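Local coordinates for protein alanine racemase (Actinobacillus succinogenes, PDB 3C3K) that has the two-lobed fold of periplasmic binding proteins and probably binds a small ligand in the cleft between its lobes, at residues D72-L77 and A135-Q140. Residues are numbered along the deposited sequence; the frame is centred on the assembly and turned at random.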
loop_
_atom_site.group_PDB
_atom_site.type_symbol
_atom_site.label_atom_id
_atom_site.label_comp_id
_atom_site.label_asym_id
_atom_site.label_seq_id
_atom_site.Cartn_x
_atom_site.Cartn_y
_atom_site.Cartn_z
ATOM N N ASP B 72 -2.255 10.101 12.819
ATOM C CA ASP B 72 -1.955 9.338 14.060
ATOM C C ASP B 72 -3.060 9.255 15.094
ATOM O O ASP B 72 -4.072 10.003 15.030
ATOM C CB ASP B 72 -0.731 9.938 14.733
ATOM C CG ASP B 72 0.577 9.520 14.066
ATOM O OD1 ASP B 72 0.539 8.643 13.217
ATOM O OD2 ASP B 72 1.654 10.004 14.513
ATOM N N ALA B 73 -2.860 8.368 16.082
ATOM C CA ALA B 73 -3.816 8.214 17.174
ATOM C C ALA B 73 -4.117 9.572 17.810
ATOM O O ALA B 73 -3.200 10.420 18.021
ATOM C CB ALA B 73 -3.283 7.210 18.257
ATOM N N LEU B 74 -5.406 9.773 18.093
ATOM C CA LEU B 74 -5.954 11.009 18.673
ATOM C C LEU B 74 -5.232 11.409 19.914
ATOM O O LEU B 74 -5.011 12.576 20.127
ATOM C CB LEU B 74 -7.442 10.777 19.041
ATOM C CG LEU B 74 -8.275 11.953 19.512
ATOM C CD1 LEU B 74 -8.441 12.879 18.350
ATOM C CD2 LEU B 74 -9.599 11.409 19.987
ATOM N N SER B 75 -4.791 10.435 20.725
ATOM C CA SER B 75 -4.147 10.750 21.983
ATOM C C SER B 75 -2.709 11.354 21.885
ATOM O O SER B 75 -2.077 11.793 22.910
ATOM C CB SER B 75 -4.042 9.465 22.768
ATOM O OG SER B 75 -3.177 8.577 22.115
ATOM N N GLU B 76 -2.202 11.384 20.657
ATOM C CA GLU B 76 -0.912 11.994 20.378
ATOM C C GLU B 76 -1.065 13.507 20.294
ATOM O O GLU B 76 -0.089 14.202 20.445
ATOM C CB GLU B 76 -0.361 11.470 19.046
ATOM C CG GLU B 76 1.165 11.683 18.895
ATOM C CD GLU B 76 1.745 11.089 17.629
ATOM O OE1 GLU B 76 1.232 11.423 16.507
ATOM O OE2 GLU B 76 2.753 10.352 17.773
ATOM N N LEU B 77 -2.258 14.005 19.964
ATOM C CA LEU B 77 -2.446 15.431 19.765
ATOM C C LEU B 77 -1.967 16.256 20.963
ATOM O O LEU B 77 -1.152 17.140 20.778
ATOM C CB LEU B 77 -3.890 15.750 19.382
ATOM C CG LEU B 77 -4.291 16.038 17.931
ATOM C CD1 LEU B 77 -3.478 15.371 16.954
ATOM C CD2 LEU B 77 -5.798 15.798 17.703
ATOM N N ALA B 135 -4.719 1.859 20.248
ATOM C CA ALA B 135 -4.269 3.228 20.503
ATOM C C ALA B 135 -5.116 4.193 19.628
ATOM O O ALA B 135 -5.329 5.339 20.008
ATOM C CB ALA B 135 -2.727 3.383 20.151
ATOM N N TYR B 136 -5.654 3.713 18.493
ATOM C CA TYR B 136 -6.485 4.575 17.624
ATOM C C TYR B 136 -7.930 4.653 18.070
ATOM O O TYR B 136 -8.584 3.612 18.354
ATOM C CB TYR B 136 -6.396 4.137 16.190
ATOM C CG TYR B 136 -4.994 4.274 15.621
ATOM C CD1 TYR B 136 -4.018 3.294 15.841
ATOM C CD2 TYR B 136 -4.643 5.399 14.848
ATOM C CE1 TYR B 136 -2.707 3.462 15.330
ATOM C CE2 TYR B 136 -3.368 5.543 14.311
ATOM C CZ TYR B 136 -2.411 4.591 14.536
ATOM O OH TYR B 136 -1.128 4.767 14.000
ATOM N N GLN B 137 -8.452 5.883 18.140
ATOM C CA GLN B 137 -9.811 6.037 18.663
ATOM C C GLN B 137 -10.761 5.356 17.684
ATOM O O GLN B 137 -11.768 4.758 18.076
ATOM C CB GLN B 137 -10.201 7.505 18.924
ATOM C CG GLN B 137 -11.483 7.635 19.738
ATOM C CD GLN B 137 -12.016 9.058 19.897
ATOM O OE1 GLN B 137 -12.078 9.546 21.018
ATOM N NE2 GLN B 137 -12.429 9.712 18.793
ATOM N N TYR B 138 -10.444 5.374 16.403
ATOM C CA TYR B 138 -11.386 4.685 15.563
ATOM C C TYR B 138 -11.428 3.179 15.906
ATOM O O TYR B 138 -12.460 2.562 15.790
ATOM C CB TYR B 138 -11.150 4.907 14.087
ATOM C CG TYR B 138 -9.764 4.595 13.575
ATOM C CD1 TYR B 138 -9.352 3.277 13.282
ATOM C CD2 TYR B 138 -8.882 5.648 13.256
ATOM C CE1 TYR B 138 -8.030 3.041 12.764
ATOM C CE2 TYR B 138 -7.617 5.417 12.754
ATOM C CZ TYR B 138 -7.215 4.130 12.483
ATOM O OH TYR B 138 -5.942 4.008 11.922
ATOM N N ALA B 139 -10.314 2.588 16.319
ATOM C CA ALA B 139 -10.387 1.156 16.620
ATOM C C ALA B 139 -11.184 0.934 17.900
ATOM O O ALA B 139 -11.894 -0.092 18.048
ATOM C CB ALA B 139 -9.000 0.498 16.683
ATOM N N GLN B 140 -11.096 1.888 18.816
ATOM C CA GLN B 140 -11.878 1.827 20.072
ATOM C C GLN B 140 -13.399 1.962 19.776
ATOM O O GLN B 140 -14.226 1.218 20.313
ATOM C CB GLN B 140 -11.428 2.947 20.981
ATOM C CG GLN B 140 -9.947 2.788 21.563
ATOM C CD GLN B 140 -9.529 4.067 22.241
ATOM O OE1 GLN B 140 -10.331 4.672 22.886
ATOM N NE2 GLN B 140 -8.312 4.508 22.031
HETATM O O HOH W 1 -6.205 7.752 20.349
#
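Ala73 and Tyr136 make the central apolar contact. The Ala73 methyl lies over one face of the Tyr136 ring, a CH-pi contact with CB 4.2 Å from the ring centroid and 15° off its normal. The methyl sits toward the rim of the ring. Tyr136 reaches it because its CG is anti to the carbonyl carbon (chi1 -63°), which swings the ring toward 72-77. Ala73 CB also packs against Ala135 CB at 4.3 Å.

A second packing pair is Leu74 and Gln137. The CD2 methyl of Leu74 lies over the face of the Gln137 amide, 3.4 Å from its CD. The Gln137 chain is extended, which carries the amide out to the leucine methyl.

No direct hydrogen bond joins the two segments. One water bridges them instead. It donates to Ala135 O at 2.6 Å and accepts from Ser75 N at 3.1 Å. Protein groups add further links. Ser48 OG bonds both Tyr136 OH and Ala73 N, and Glu94 OE2 bonds both Leu74 N and Gln137 N.

Tyr136 is the N-cap residue of helix 137-152, in the lobe with the sheet containing strand 127-131. Segment 72-77 follows strand 68-70 of the other lobe's sheet and leads into helix 77-84. The contact therefore bridges the two lobes of the periplasmic binding protein-like fold, at the cleft between them.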